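Local coordinates for nitroreductase family protein (Lactobacillus plantarum, PDB 4QLX), which is an FMN-containing enone reductase that probably reduces 10-oxo-(11E)-octadecenoate with NADH, in a pathway that saturates polyunsaturated fatty acids, at residues Gly163-Ala168 / Gly197-Glu202; Arg26-Asn31 / Val84-Ala89; Tyr101-Val106 / Thr127-Tyr132. All blocks are in the same frame, centred on the assembly; numbering follows the deposited sequence.

Interaction 1 of 3, residues Gly163-Ala168 / Gly197-Glu202; sequences GYDANA and GKAAQE. With FMN (flavin mononucleotide), chain C.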
loop_
_atom_site.group_PDB
_atom_site.type_symbol
_atom_site.label_atom_id
_atom_site.label_comp_id
_atom_site.label_asym_id
_atom_site.label_seq_id
_atom_site.Cartn_x
_atom_site.Cartn_y
_atom_site.Cartn_z
ATOM N N GLY A 163 -13.137 6.245 10.876
ATOM C CA GLY A 163 -13.995 5.564 11.828
ATOM C C GLY A 163 -14.711 4.348 11.264
ATOM O O GLY A 163 -15.556 3.762 11.932
ATOM N N TYR A 164 -14.359 3.962 10.038
ATOM C CA TYR A 164 -14.945 2.798 9.397
ATOM C C TYR A 164 -14.018 1.590 9.472
ATOM O O TYR A 164 -13.062 1.569 10.251
ATOM C CB TYR A 164 -15.285 3.116 7.935
ATOM C CG TYR A 164 -16.268 4.262 7.831
ATOM C CD1 TYR A 164 -17.503 4.192 8.469
ATOM C CD2 TYR A 164 -15.966 5.410 7.110
ATOM C CE1 TYR A 164 -18.406 5.236 8.405
ATOM C CE2 TYR A 164 -16.869 6.464 7.035
ATOM C CZ TYR A 164 -18.094 6.360 7.682
ATOM O OH TYR A 164 -19.006 7.389 7.617
ATOM N N ASP A 165 -14.317 0.589 8.659
ATOM C CA ASP A 165 -13.447 -0.562 8.486
ATOM C C ASP A 165 -13.623 -1.061 7.078
ATOM O O ASP A 165 -14.450 -0.529 6.340
ATOM C CB ASP A 165 -13.754 -1.656 9.508
ATOM C CG ASP A 165 -13.048 -1.415 10.821
ATOM O OD1 ASP A 165 -11.796 -1.549 10.858
ATOM O OD2 ASP A 165 -13.728 -1.063 11.807
ATOM N N ALA A 166 -12.862 -2.086 6.704
ATOM C CA ALA A 166 -12.737 -2.424 5.299
ATOM C C ALA A 166 -12.112 -3.785 5.035
ATOM O O ALA A 166 -11.388 -4.337 5.862
ATOM C CB ALA A 166 -11.901 -1.317 4.576
ATOM N N ASN A 167 -12.395 -4.311 3.851
ATOM C CA ASN A 167 -11.777 -5.534 3.383
ATOM C C ASN A 167 -11.310 -5.335 1.958
ATOM O O ASN A 167 -12.073 -4.851 1.117
ATOM C CB ASN A 167 -12.756 -6.715 3.465
ATOM C CG ASN A 167 -12.249 -7.951 2.727
ATOM O OD1 ASN A 167 -12.884 -8.438 1.791
ATOM N ND2 ASN A 167 -11.094 -8.458 3.144
ATOM N N ALA A 168 -10.054 -5.688 1.693
ATOM C CA ALA A 168 -9.538 -5.716 0.329
ATOM C C ALA A 168 -9.785 -7.107 -0.212
ATOM O O ALA A 168 -9.710 -8.086 0.539
ATOM C CB ALA A 168 -8.042 -5.348 0.284
ATOM N N GLY A 197 -17.313 -0.042 5.266
ATOM C CA GLY A 197 -18.495 0.270 6.056
ATOM C C GLY A 197 -18.188 0.274 7.540
ATOM O O GLY A 197 -17.022 0.214 7.925
ATOM N N LYS A 198 -19.225 0.363 8.373
ATOM C CA LYS A 198 -19.085 0.201 9.822
ATOM C C LYS A 198 -19.108 -1.265 10.176
ATOM O O LYS A 198 -19.960 -2.000 9.690
ATOM C CB LYS A 198 -20.213 0.900 10.596
ATOM C CG LYS A 198 -20.015 2.372 10.891
ATOM C CD LYS A 198 -19.028 2.583 12.029
ATOM C CE LYS A 198 -19.506 1.923 13.313
ATOM N NZ LYS A 198 -18.570 2.215 14.443
ATOM N N ALA A 199 -18.192 -1.682 11.038
ATOM C CA ALA A 199 -18.117 -3.076 11.447
ATOM C C ALA A 199 -19.416 -3.500 12.111
ATOM O O ALA A 199 -20.015 -2.730 12.872
ATOM C CB ALA A 199 -16.938 -3.297 12.390
ATOM N N ALA A 200 -19.859 -4.713 11.792
ATOM C CA ALA A 200 -21.024 -5.313 12.433
ATOM C C ALA A 200 -20.828 -5.384 13.946
ATOM O O ALA A 200 -19.870 -5.992 14.428
ATOM C CB ALA A 200 -21.281 -6.700 11.861
ATOM N N GLN A 201 -21.738 -4.770 14.693
ATOM C CA GLN A 201 -21.573 -4.619 16.137
ATOM C C GLN A 201 -22.337 -5.664 16.954
ATOM O O GLN A 201 -23.195 -6.369 16.424
ATOM C CB GLN A 201 -22.014 -3.216 16.554
ATOM C CG GLN A 201 -23.352 -2.807 15.963
ATOM C CD GLN A 201 -23.626 -1.326 16.119
ATOM O OE1 GLN A 201 -22.703 -0.532 16.323
ATOM N NE2 GLN A 201 -24.896 -0.941 16.019
ATOM N N GLU A 202 -22.007 -5.752 18.244
ATOM C CA GLU A 202 -22.718 -6.609 19.200
ATOM C C GLU A 202 -24.183 -6.188 19.330
ATOM O O GLU A 202 -24.489 -4.991 19.363
ATOM C CB GLU A 202 -22.035 -6.565 20.580
ATOM C CG GLU A 202 -22.722 -7.410 21.676
ATOM C CD GLU A 202 -22.338 -6.990 23.099
ATOM O OE1 GLU A 202 -23.127 -6.251 23.744
ATOM O OE2 GLU A 202 -21.258 -7.411 23.577
HETATM N N1 FMN C . -10.533 -11.570 1.773
HETATM C C2 FMN C . -11.674 -12.216 1.347
HETATM O O2 FMN C . -12.525 -12.569 2.154
HETATM N N3 FMN C . -11.886 -12.479 0.020
HETATM C C4 FMN C . -10.944 -12.086 -0.901
HETATM O O4 FMN C . -11.116 -12.324 -2.089
HETATM C C4A FMN C . -9.787 -11.448 -0.483
HETATM N N5 FMN C . -8.856 -11.068 -1.415
HETATM C C5A FMN C . -7.713 -10.409 -1.033
HETATM C C6 FMN C . -6.823 -10.045 -2.027
HETATM C C7 FMN C . -5.661 -9.374 -1.690
HETATM C C7M FMN C . -4.691 -8.964 -2.752
HETATM C C8 FMN C . -5.402 -9.081 -0.363
HETATM C C8M FMN C . -4.138 -8.347 -0.057
HETATM C C9 FMN C . -6.304 -9.447 0.642
HETATM C C9A FMN C . -7.479 -10.124 0.305
HETATM N N10 FMN C . -8.422 -10.531 1.260
HETATM C C10 FMN C . -9.574 -11.183 0.855
HETATM C "C1'" FMN C . -8.239 -10.268 2.734
HETATM C "C2'" FMN C . -7.152 -11.214 3.293
HETATM O "O2'" FMN C . -7.650 -12.526 3.439
HETATM C "C3'" FMN C . -6.591 -10.728 4.628
HETATM O "O3'" FMN C . -5.878 -9.526 4.393
HETATM C "C4'" FMN C . -5.622 -11.709 5.303
HETATM O "O4'" FMN C . -6.242 -12.926 5.665
HETATM C "C5'" FMN C . -5.010 -11.073 6.549
HETATM O "O5'" FMN C . -6.009 -10.691 7.469
HETATM P P FMN C . -6.150 -9.147 7.917
HETATM O O1P FMN C . -7.330 -9.077 8.862
HETATM O O2P FMN C . -6.389 -8.276 6.696
HETATM O O3P FMN C . -4.899 -8.678 8.625
HETATM O O HOH W 1 -16.197 0.066 11.699
#

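Interaction 2 of 3, residues Arg26-Asn31 / Val84-Ala89; sequences RQFDPN and VDSASA. With FMN (flavin mononucleotide), chain C; KTC (10-oxooctadecanoic acid), chain I.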
loop_
_atom_site.group_PDB
_atom_site.type_symbol
_atom_site.label_atom_id
_atom_site.label_comp_id
_atom_site.label_asym_id
_atom_site.label_seq_id
_atom_site.Cartn_x
_atom_site.Cartn_y
_atom_site.Cartn_z
ATOM N N ARG A 26 -15.618 -8.132 7.067
ATOM C CA ARG A 26 -16.351 -8.649 5.924
ATOM C C ARG A 26 -17.864 -8.509 6.092
ATOM O O ARG A 26 -18.615 -8.590 5.118
ATOM C CB ARG A 26 -15.980 -10.118 5.681
ATOM C CG ARG A 26 -14.575 -10.307 5.126
ATOM C CD ARG A 26 -14.133 -11.769 5.134
ATOM N NE ARG A 26 -12.731 -11.885 4.724
ATOM C CZ ARG A 26 -11.701 -11.833 5.566
ATOM N NH1 ARG A 26 -11.907 -11.677 6.875
ATOM N NH2 ARG A 26 -10.462 -11.933 5.100
ATOM N N GLN A 27 -18.309 -8.291 7.320
ATOM C CA GLN A 27 -19.726 -8.061 7.577
ATOM C C GLN A 27 -19.888 -6.685 8.164
ATOM O O GLN A 27 -19.355 -6.389 9.231
ATOM C CB GLN A 27 -20.299 -9.111 8.527
ATOM C CG GLN A 27 -20.219 -10.524 8.025
ATOM C CD GLN A 27 -20.973 -11.488 8.939
ATOM O OE1 GLN A 27 -21.769 -11.068 9.795
ATOM N NE2 GLN A 27 -20.717 -12.780 8.772
ATOM N N PHE A 28 -20.606 -5.826 7.462
ATOM C CA PHE A 28 -20.763 -4.467 7.930
ATOM C C PHE A 28 -22.174 -4.239 8.426
ATOM O O PHE A 28 -23.062 -5.033 8.155
ATOM C CB PHE A 28 -20.404 -3.482 6.814
ATOM C CG PHE A 28 -19.064 -3.746 6.209
ATOM C CD1 PHE A 28 -18.935 -4.609 5.130
ATOM C CD2 PHE A 28 -17.926 -3.167 6.747
ATOM C CE1 PHE A 28 -17.694 -4.859 4.580
ATOM C CE2 PHE A 28 -16.681 -3.403 6.203
ATOM C CZ PHE A 28 -16.561 -4.256 5.127
ATOM N N ASP A 29 -22.366 -3.160 9.171
ATOM C CA ASP A 29 -23.704 -2.753 9.563
ATOM C C ASP A 29 -24.443 -2.196 8.347
ATOM O O ASP A 29 -24.077 -1.136 7.827
ATOM C CB ASP A 29 -23.642 -1.717 10.679
ATOM C CG ASP A 29 -25.018 -1.365 11.227
ATOM O OD1 ASP A 29 -26.034 -1.763 10.613
ATOM O OD2 ASP A 29 -25.084 -0.673 12.263
ATOM N N PRO A 30 -25.497 -2.905 7.895
ATOM C CA PRO A 30 -26.261 -2.469 6.721
ATOM C C PRO A 30 -27.124 -1.237 6.991
ATOM O O PRO A 30 -27.694 -0.699 6.047
ATOM C CB PRO A 30 -27.137 -3.687 6.404
ATOM C CG PRO A 30 -27.354 -4.331 7.748
ATOM C CD PRO A 30 -26.047 -4.151 8.474
ATOM N N ASN A 31 -27.218 -0.799 8.243
ATOM C CA ASN A 31 -27.967 0.417 8.549
ATOM C C ASN A 31 -27.147 1.694 8.404
ATOM O O ASN A 31 -27.710 2.795 8.428
ATOM C CB ASN A 31 -28.529 0.360 9.967
ATOM C CG ASN A 31 -29.537 -0.753 10.140
ATOM O OD1 ASN A 31 -30.388 -0.963 9.282
ATOM N ND2 ASN A 31 -29.415 -1.499 11.234
ATOM N N VAL A 84 -19.810 -7.568 -0.297
ATOM C CA VAL A 84 -20.492 -6.727 -1.272
ATOM C C VAL A 84 -21.914 -6.371 -0.825
ATOM O O VAL A 84 -22.287 -5.196 -0.831
ATOM C CB VAL A 84 -20.553 -7.387 -2.642
ATOM C CG1 VAL A 84 -21.365 -6.520 -3.595
ATOM C CG2 VAL A 84 -19.146 -7.612 -3.180
ATOM N N ASP A 85 -22.693 -7.372 -0.410
ATOM C CA ASP A 85 -24.049 -7.116 0.079
ATOM C C ASP A 85 -24.093 -6.162 1.271
ATOM O O ASP A 85 -24.895 -5.235 1.283
ATOM C CB ASP A 85 -24.748 -8.427 0.461
ATOM C CG ASP A 85 -25.085 -9.277 -0.740
ATOM O OD1 ASP A 85 -25.113 -8.741 -1.871
ATOM O OD2 ASP A 85 -25.331 -10.488 -0.559
ATOM N N SER A 86 -23.248 -6.368 2.278
ATOM C CA SER A 86 -23.390 -5.577 3.508
ATOM C C SER A 86 -22.635 -4.248 3.504
ATOM O O SER A 86 -22.944 -3.365 4.303
ATOM C CB SER A 86 -22.959 -6.395 4.737
ATOM O OG SER A 86 -21.602 -6.797 4.659
ATOM N N ALA A 87 -21.646 -4.096 2.624
ATOM C CA ALA A 87 -20.834 -2.879 2.638
ATOM C C ALA A 87 -21.643 -1.629 2.309
ATOM O O ALA A 87 -22.576 -1.673 1.503
ATOM C CB ALA A 87 -19.667 -3.003 1.671
ATOM N N SER A 88 -21.285 -0.516 2.947
ATOM C CA SER A 88 -21.856 0.778 2.588
ATOM C C SER A 88 -21.488 1.104 1.140
ATOM O O SER A 88 -22.322 1.560 0.364
ATOM C CB SER A 88 -21.358 1.889 3.516
ATOM O OG SER A 88 -21.663 1.619 4.877
ATOM N N ALA A 89 -20.231 0.869 0.783
ATOM C CA ALA A 89 -19.785 1.061 -0.593
ATOM C C ALA A 89 -18.599 0.160 -0.885
ATOM O O ALA A 89 -17.820 -0.160 0.011
ATOM C CB ALA A 89 -19.424 2.511 -0.842
HETATM N N1 FMN C . -10.533 -11.570 1.773
HETATM C C2 FMN C . -11.674 -12.216 1.347
HETATM O O2 FMN C . -12.525 -12.569 2.154
HETATM N N3 FMN C . -11.886 -12.479 0.020
HETATM C C4 FMN C . -10.944 -12.086 -0.901
HETATM O O4 FMN C . -11.116 -12.324 -2.089
HETATM C C4A FMN C . -9.787 -11.448 -0.483
HETATM N N5 FMN C . -8.856 -11.068 -1.415
HETATM C C5A FMN C . -7.713 -10.409 -1.033
HETATM C C6 FMN C . -6.823 -10.045 -2.027
HETATM C C7 FMN C . -5.661 -9.374 -1.690
HETATM C C7M FMN C . -4.691 -8.964 -2.752
HETATM C C8 FMN C . -5.402 -9.081 -0.363
HETATM C C8M FMN C . -4.138 -8.347 -0.057
HETATM C C9 FMN C . -6.304 -9.447 0.642
HETATM C C9A FMN C . -7.479 -10.124 0.305
HETATM N N10 FMN C . -8.422 -10.531 1.260
HETATM C C10 FMN C . -9.574 -11.183 0.855
HETATM C "C1'" FMN C . -8.239 -10.268 2.734
HETATM C "C2'" FMN C . -7.152 -11.214 3.293
HETATM O "O2'" FMN C . -7.650 -12.526 3.439
HETATM C "C3'" FMN C . -6.591 -10.728 4.628
HETATM O "O3'" FMN C . -5.878 -9.526 4.393
HETATM C "C4'" FMN C . -5.622 -11.709 5.303
HETATM O "O4'" FMN C . -6.242 -12.926 5.665
HETATM C "C5'" FMN C . -5.010 -11.073 6.549
HETATM O "O5'" FMN C . -6.009 -10.691 7.469
HETATM P P FMN C . -6.150 -9.147 7.917
HETATM O O1P FMN C . -7.330 -9.077 8.862
HETATM O O2P FMN C . -6.389 -8.276 6.696
HETATM O O3P FMN C . -4.899 -8.678 8.625
HETATM O O1 KTC I . -15.197 -16.250 9.047
HETATM C C17 KTC I . -14.325 -15.475 8.660
HETATM O O KTC I . -14.096 -14.339 9.323
HETATM C C16 KTC I . -13.498 -15.803 7.441
HETATM C C15 KTC I . -12.030 -15.832 7.836
HETATM C C14 KTC I . -11.167 -15.232 6.736
HETATM C C13 KTC I . -11.233 -16.067 5.466
HETATM C C12 KTC I . -10.280 -15.533 4.409
HETATM C C11 KTC I . -10.041 -16.583 3.333
HETATM C C10 KTC I . -9.090 -16.063 2.253
HETATM C C9 KTC I . -9.774 -15.034 1.368
HETATM C C8 KTC I . -8.721 -14.415 0.486
HETATM O O2 KTC I . -7.821 -13.739 0.976
HETATM C C7 KTC I . -8.779 -14.651 -1.003
HETATM C C6 KTC I . -7.602 -13.940 -1.655
HETATM C C5 KTC I . -7.943 -13.586 -3.093
HETATM C C4 KTC I . -7.422 -14.660 -4.035
HETATM C C3 KTC I . -8.279 -14.652 -5.287
HETATM C C2 KTC I . -7.428 -14.814 -6.534
HETATM C C1 KTC I . -8.229 -15.485 -7.651
HETATM C C KTC I . -9.553 -14.799 -7.929
HETATM O O HOH W 2 -21.556 -0.427 6.832
#

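Interaction 3 of 3, residues Tyr101-Val106 / Thr127-Tyr132; sequences YVYRDV and TFLPLY. With KTC (10-oxooctadecanoic acid), chain D.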
loop_
_atom_site.group_PDB
_atom_site.type_symbol
_atom_site.label_atom_id
_atom_site.label_comp_id
_atom_site.label_asym_id
_atom_site.label_seq_id
_atom_site.Cartn_x
_atom_site.Cartn_y
_atom_site.Cartn_z
ATOM N N TYR A 101 0.543 7.943 -21.392
ATOM C CA TYR A 101 0.279 8.732 -22.591
ATOM C C TYR A 101 0.536 10.222 -22.326
ATOM O O TYR A 101 0.889 10.966 -23.237
ATOM C CB TYR A 101 -1.162 8.517 -23.087
ATOM C CG TYR A 101 -1.405 7.200 -23.826
ATOM C CD1 TYR A 101 -0.411 6.233 -23.921
ATOM C CD2 TYR A 101 -2.622 6.942 -24.442
ATOM C CE1 TYR A 101 -0.629 5.035 -24.597
ATOM C CE2 TYR A 101 -2.853 5.744 -25.126
ATOM C CZ TYR A 101 -1.853 4.793 -25.197
ATOM O OH TYR A 101 -2.073 3.596 -25.870
ATOM N N VAL A 102 0.370 10.655 -21.075
ATOM C CA VAL A 102 0.556 12.069 -20.737
ATOM C C VAL A 102 1.910 12.363 -20.087
ATOM O O VAL A 102 2.137 13.477 -19.621
ATOM C CB VAL A 102 -0.551 12.578 -19.778
ATOM C CG1 VAL A 102 -1.893 12.621 -20.485
ATOM C CG2 VAL A 102 -0.628 11.712 -18.553
ATOM N N TYR A 103 2.800 11.372 -20.076
ATOM C CA TYR A 103 4.080 11.464 -19.371
ATOM C C TYR A 103 4.815 12.768 -19.686
ATOM O O TYR A 103 5.124 13.546 -18.783
ATOM C CB TYR A 103 4.970 10.261 -19.721
ATOM C CG TYR A 103 6.217 10.118 -18.856
ATOM C CD1 TYR A 103 7.254 11.050 -18.915
ATOM C CD2 TYR A 103 6.368 9.044 -18.008
ATOM C CE1 TYR A 103 8.391 10.918 -18.124
ATOM C CE2 TYR A 103 7.495 8.902 -17.221
ATOM C CZ TYR A 103 8.502 9.840 -17.281
ATOM O OH TYR A 103 9.613 9.693 -16.489
ATOM N N ARG A 104 5.080 13.006 -20.968
ATOM C CA ARG A 104 5.894 14.151 -21.378
ATOM C C ARG A 104 5.277 15.492 -20.974
ATOM O O ARG A 104 5.985 16.400 -20.547
ATOM C CB ARG A 104 6.125 14.121 -22.892
ATOM C CG ARG A 104 6.989 15.277 -23.400
ATOM C CD ARG A 104 7.199 15.182 -24.896
ATOM N NE ARG A 104 7.722 13.878 -25.293
ATOM C CZ ARG A 104 9.014 13.562 -25.284
ATOM N NH1 ARG A 104 9.918 14.453 -24.889
ATOM N NH2 ARG A 104 9.405 12.353 -25.666
ATOM N N ASP A 105 3.959 15.611 -21.105
ATOM C CA ASP A 105 3.256 16.855 -20.782
ATOM C C ASP A 105 3.273 17.116 -19.283
ATOM O O ASP A 105 3.522 18.236 -18.825
ATOM C CB ASP A 105 1.807 16.801 -21.274
ATOM C CG ASP A 105 1.701 16.907 -22.780
ATOM O OD1 ASP A 105 2.572 17.562 -23.391
ATOM O OD2 ASP A 105 0.746 16.339 -23.349
ATOM N N VAL A 106 2.990 16.061 -18.534
ATOM C CA VAL A 106 2.979 16.094 -17.080
ATOM C C VAL A 106 4.315 16.534 -16.456
ATOM O O VAL A 106 4.341 17.402 -15.574
ATOM C CB VAL A 106 2.577 14.713 -16.541
ATOM C CG1 VAL A 106 3.302 14.381 -15.262
ATOM C CG2 VAL A 106 1.060 14.646 -16.355
ATOM N N THR A 127 15.129 9.036 -19.367
ATOM C CA THR A 127 15.367 7.773 -18.686
ATOM C C THR A 127 14.164 6.839 -18.673
ATOM O O THR A 127 14.292 5.651 -19.001
ATOM C CB THR A 127 15.831 8.028 -17.242
ATOM O OG1 THR A 127 17.085 8.728 -17.278
ATOM C CG2 THR A 127 15.980 6.711 -16.459
ATOM N N PHE A 128 12.997 7.361 -18.311
ATOM C CA PHE A 128 11.866 6.478 -18.047
ATOM C C PHE A 128 10.796 6.458 -19.129
ATOM O O PHE A 128 10.124 5.437 -19.306
ATOM C CB PHE A 128 11.237 6.838 -16.696
ATOM C CG PHE A 128 12.164 6.616 -15.543
ATOM C CD1 PHE A 128 12.421 5.332 -15.087
ATOM C CD2 PHE A 128 12.811 7.684 -14.937
ATOM C CE1 PHE A 128 13.290 5.122 -14.033
ATOM C CE2 PHE A 128 13.680 7.481 -13.880
ATOM C CZ PHE A 128 13.921 6.201 -13.428
ATOM N N LEU A 129 10.625 7.562 -19.850
ATOM C CA LEU A 129 9.605 7.592 -20.904
ATOM C C LEU A 129 9.842 6.517 -21.988
ATOM O O LEU A 129 8.889 5.825 -22.369
ATOM C CB LEU A 129 9.504 8.987 -21.538
ATOM C CG LEU A 129 8.333 9.185 -22.518
ATOM C CD1 LEU A 129 7.080 8.475 -22.042
ATOM C CD2 LEU A 129 8.040 10.661 -22.744
ATOM N N PRO A 130 11.099 6.341 -22.459
ATOM C CA PRO A 130 11.328 5.285 -23.454
ATOM C C PRO A 130 10.989 3.882 -22.962
ATOM O O PRO A 130 10.633 3.028 -23.775
ATOM C CB PRO A 130 12.826 5.386 -23.734
ATOM C CG PRO A 130 13.179 6.770 -23.401
ATOM C CD PRO A 130 12.321 7.144 -22.247
ATOM N N LEU A 131 11.100 3.643 -21.659
ATOM C CA LEU A 131 10.724 2.346 -21.093
ATOM C C LEU A 131 9.213 2.130 -21.117
ATOM O O LEU A 131 8.737 1.004 -21.290
ATOM C CB LEU A 131 11.245 2.213 -19.662
ATOM C CG LEU A 131 12.668 1.672 -19.489
ATOM C CD1 LEU A 131 13.677 2.510 -20.227
ATOM C CD2 LEU A 131 13.021 1.603 -18.010
ATOM N N TYR A 132 8.459 3.201 -20.909
ATOM C CA TYR A 132 7.009 3.119 -20.989
ATOM C C TYR A 132 6.590 2.974 -22.446
ATOM O O TYR A 132 5.668 2.218 -22.771
ATOM C CB TYR A 132 6.346 4.353 -20.363
ATOM C CG TYR A 132 6.181 4.271 -18.861
ATOM C CD1 TYR A 132 5.268 3.390 -18.292
ATOM C CD2 TYR A 132 6.929 5.078 -18.014
ATOM C CE1 TYR A 132 5.110 3.314 -16.924
ATOM C CE2 TYR A 132 6.784 5.003 -16.656
ATOM C CZ TYR A 132 5.878 4.119 -16.110
ATOM O OH TYR A 132 5.731 4.052 -14.742
HETATM O O1 KTC D . 13.914 15.564 -6.919
HETATM C C17 KTC D . 13.871 16.094 -8.026
HETATM O O KTC D . 14.791 17.002 -8.362
HETATM C C16 KTC D . 12.783 15.711 -9.000
HETATM C C15 KTC D . 12.402 14.269 -8.715
HETATM C C14 KTC D . 12.443 13.459 -9.993
HETATM C C13 KTC D . 11.032 13.029 -10.341
HETATM C C12 KTC D . 10.902 11.528 -10.196
HETATM C C11 KTC D . 11.303 10.839 -11.482
HETATM C C10 KTC D . 10.420 9.615 -11.659
HETATM C C9 KTC D . 11.160 8.364 -11.216
HETATM C C8 KTC D . 10.169 7.236 -11.200
HETATM O O2 KTC D . 9.124 7.360 -10.570
HETATM C C7 KTC D . 10.499 5.975 -11.963
HETATM C C6 KTC D . 9.439 4.926 -11.689
HETATM C C5 KTC D . 9.947 3.530 -12.015
HETATM C C4 KTC D . 9.518 3.126 -13.416
HETATM C C3 KTC D . 10.038 1.734 -13.772
HETATM C C2 KTC D . 9.988 1.529 -15.284
HETATM C C1 KTC D . 8.672 2.052 -15.851
HETATM C C KTC D . 8.515 1.764 -17.330
#

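Interaction 1 of 3, residues Gly163-Ala168 / Gly197-Glu202
D165 and A199 are joined through a water molecule just where the two segments part. The water donates to D165 OD2 at 2.7 Å from its oxygen, and the same oxygen accepts from A199 N, also at 2.7 Å. The methyl of A199 lies against the same carboxylate oxygen, CB to OD2 4.0 Å, while D165 OD1 is engaged elsewhere in a salt bridge to R160. K198 NZ is not part of this network: it stays 6.4 Å from D165 OD2, too far for a salt bridge.

The direct link is one antiparallel, hydrogen-bonded pair. D165 N donates to G197 O at 2.8 Å, and G197 N returns a bond to D165 O at 3.1 Å, its N-H...O angle a nearly straight 169°. This pair joins the start of strand 165-169 to the end of strand 188-197 in the antiparallel sheet of the FMN-dependent nitroreductase fold, where 165-169 is an outermost strand within the chain. Just before it, G163 ends helix 137-161 in a Schellman motif, with a positive phi of 90°.

Beyond the bridge, Y164 and K198 cross at about a right angle: K198 CG meets the ring edge, near its plane, at 3.9 Å from Y164 CD1. A bend at chi2 (-76°) turns K198 CD toward G163, 3.7 Å from its O. The phenol of Y164 hydrogen-bonds E38. Further along, strand 165-169 reaches the cofactor: A168 O approaches FMN N10, and N167, whose OD1 hydrogen-bonds Q83, sets its amide nitrogen beside the flavin's C1'.

Interaction 2 of 3, residues Arg26-Asn31 / Val84-Ala89
S86 receives the backbone of F28 on its hydroxyl: F28 N donates to S86 OG at 3.1 Å, with an N-H...O angle of 169°. A chi1 of 61° sets OG between the serine's own N and carbonyl carbon, and there it also bonds the carbonyl of P82, one turn back in helix 81-86, so two partners fix its rotation. The phenylalanine ring turns an edge to the same hydroxyl, CD1 to S86 OG 3.5 Å, and its CD1 also packs on A87 CB at 3.9 Å.

This joins the loop after helix 15-20 to the C-terminal end of helix 81-86 in the nitroreductase fold, with A195 of strand 188-197 touched by both F28 and A87. A water donates to D29 O and S88 OG, adding a second tie. D29 OD1 accepts from N31 N, two residues on, at 2.8 Å, which makes an Asx turn; the donor comes from above the carboxylate plane.

At the other end, R26 runs extended from CG to NE toward the flavin. Its NE donates to FMN O2 at 2.7 Å, and NH2 makes a weak bond to FMN N1 at 3.3 Å. Over one guanidinium face, 3.5 Å above its plane and offset toward the rim, lies C14 of the bound 10-oxooctadecanoic acid.

Interaction 3 of 3, residues Tyr101-Val106 / Thr127-Tyr132
Y103 and L129 meet through a CH-pi contact: L129 CB stands 4.2 Å from the centroid of the Y103 ring and 18° off its normal, so it lies over the face, offset toward the rim. The two side chains slide past each other in opposite directions, each with its CG anti to its own backbone N (chi1 -169° for Y103), which sends both into the gap between their helices.

Apolar packing extends this. L129 CD1 reaches back to Y103 CB at 3.6 Å, while its other methyl, CD2, rests over a face of the R104 guanidinium, 3.6 Å from NH2. The outer end of the tyrosine meets the residue just before L129, Y103 OH standing 3.3 Å from F128 CB.

These residues pack helix 103-112 onto helix 118-133, a helical region of this nitroreductase that carries part of the fatty-acid pocket; P130, which has no N-H, lies at a kink in the second helix.

Among the aromatic groups, Y103 and Y132 form an oblique pair, their planes at 49° and centroids 6.0 Å apart. With the phenol removed, an alanine at Y103 would probably open a gap between L129, F128 CB and Y132 and deprive L129 CB of the ring face it packs on. The ligand contacts lie beyond: C7 of 10-oxooctadecanoic acid sits 3.5 Å above the centre of the F128 ring, with T127 CG2 over the opposite face. The ligand's terminal C lies over the Y132 ring, whose hydroxyl bonds D143. F79 of the second subunit meets F128 edge-to-face.

Overall arrangement
From the N terminus, interaction 2 comes first: the loop at 26-31 meets the end of helix 81-86, closing a loop of 52 residues that includes helices 36-46 and 66-72 and strand 58-63. Interaction 3 closes a short loop of the rest of helix 103-112, a turn and part of helix 118-133. Interaction 1 comes last, bringing the end of strand 188-197 beside the start of strand 165-169. The three loops follow in series, neither nesting nor crossing. In space, interactions 1 and 2 adjoin, K198 O lying 2.7 Å from D29 N in a probable hydrogen bond, and both touch one FMN. Interaction 3 lies about 40 Å from either, centre to centre, across the chain's centre.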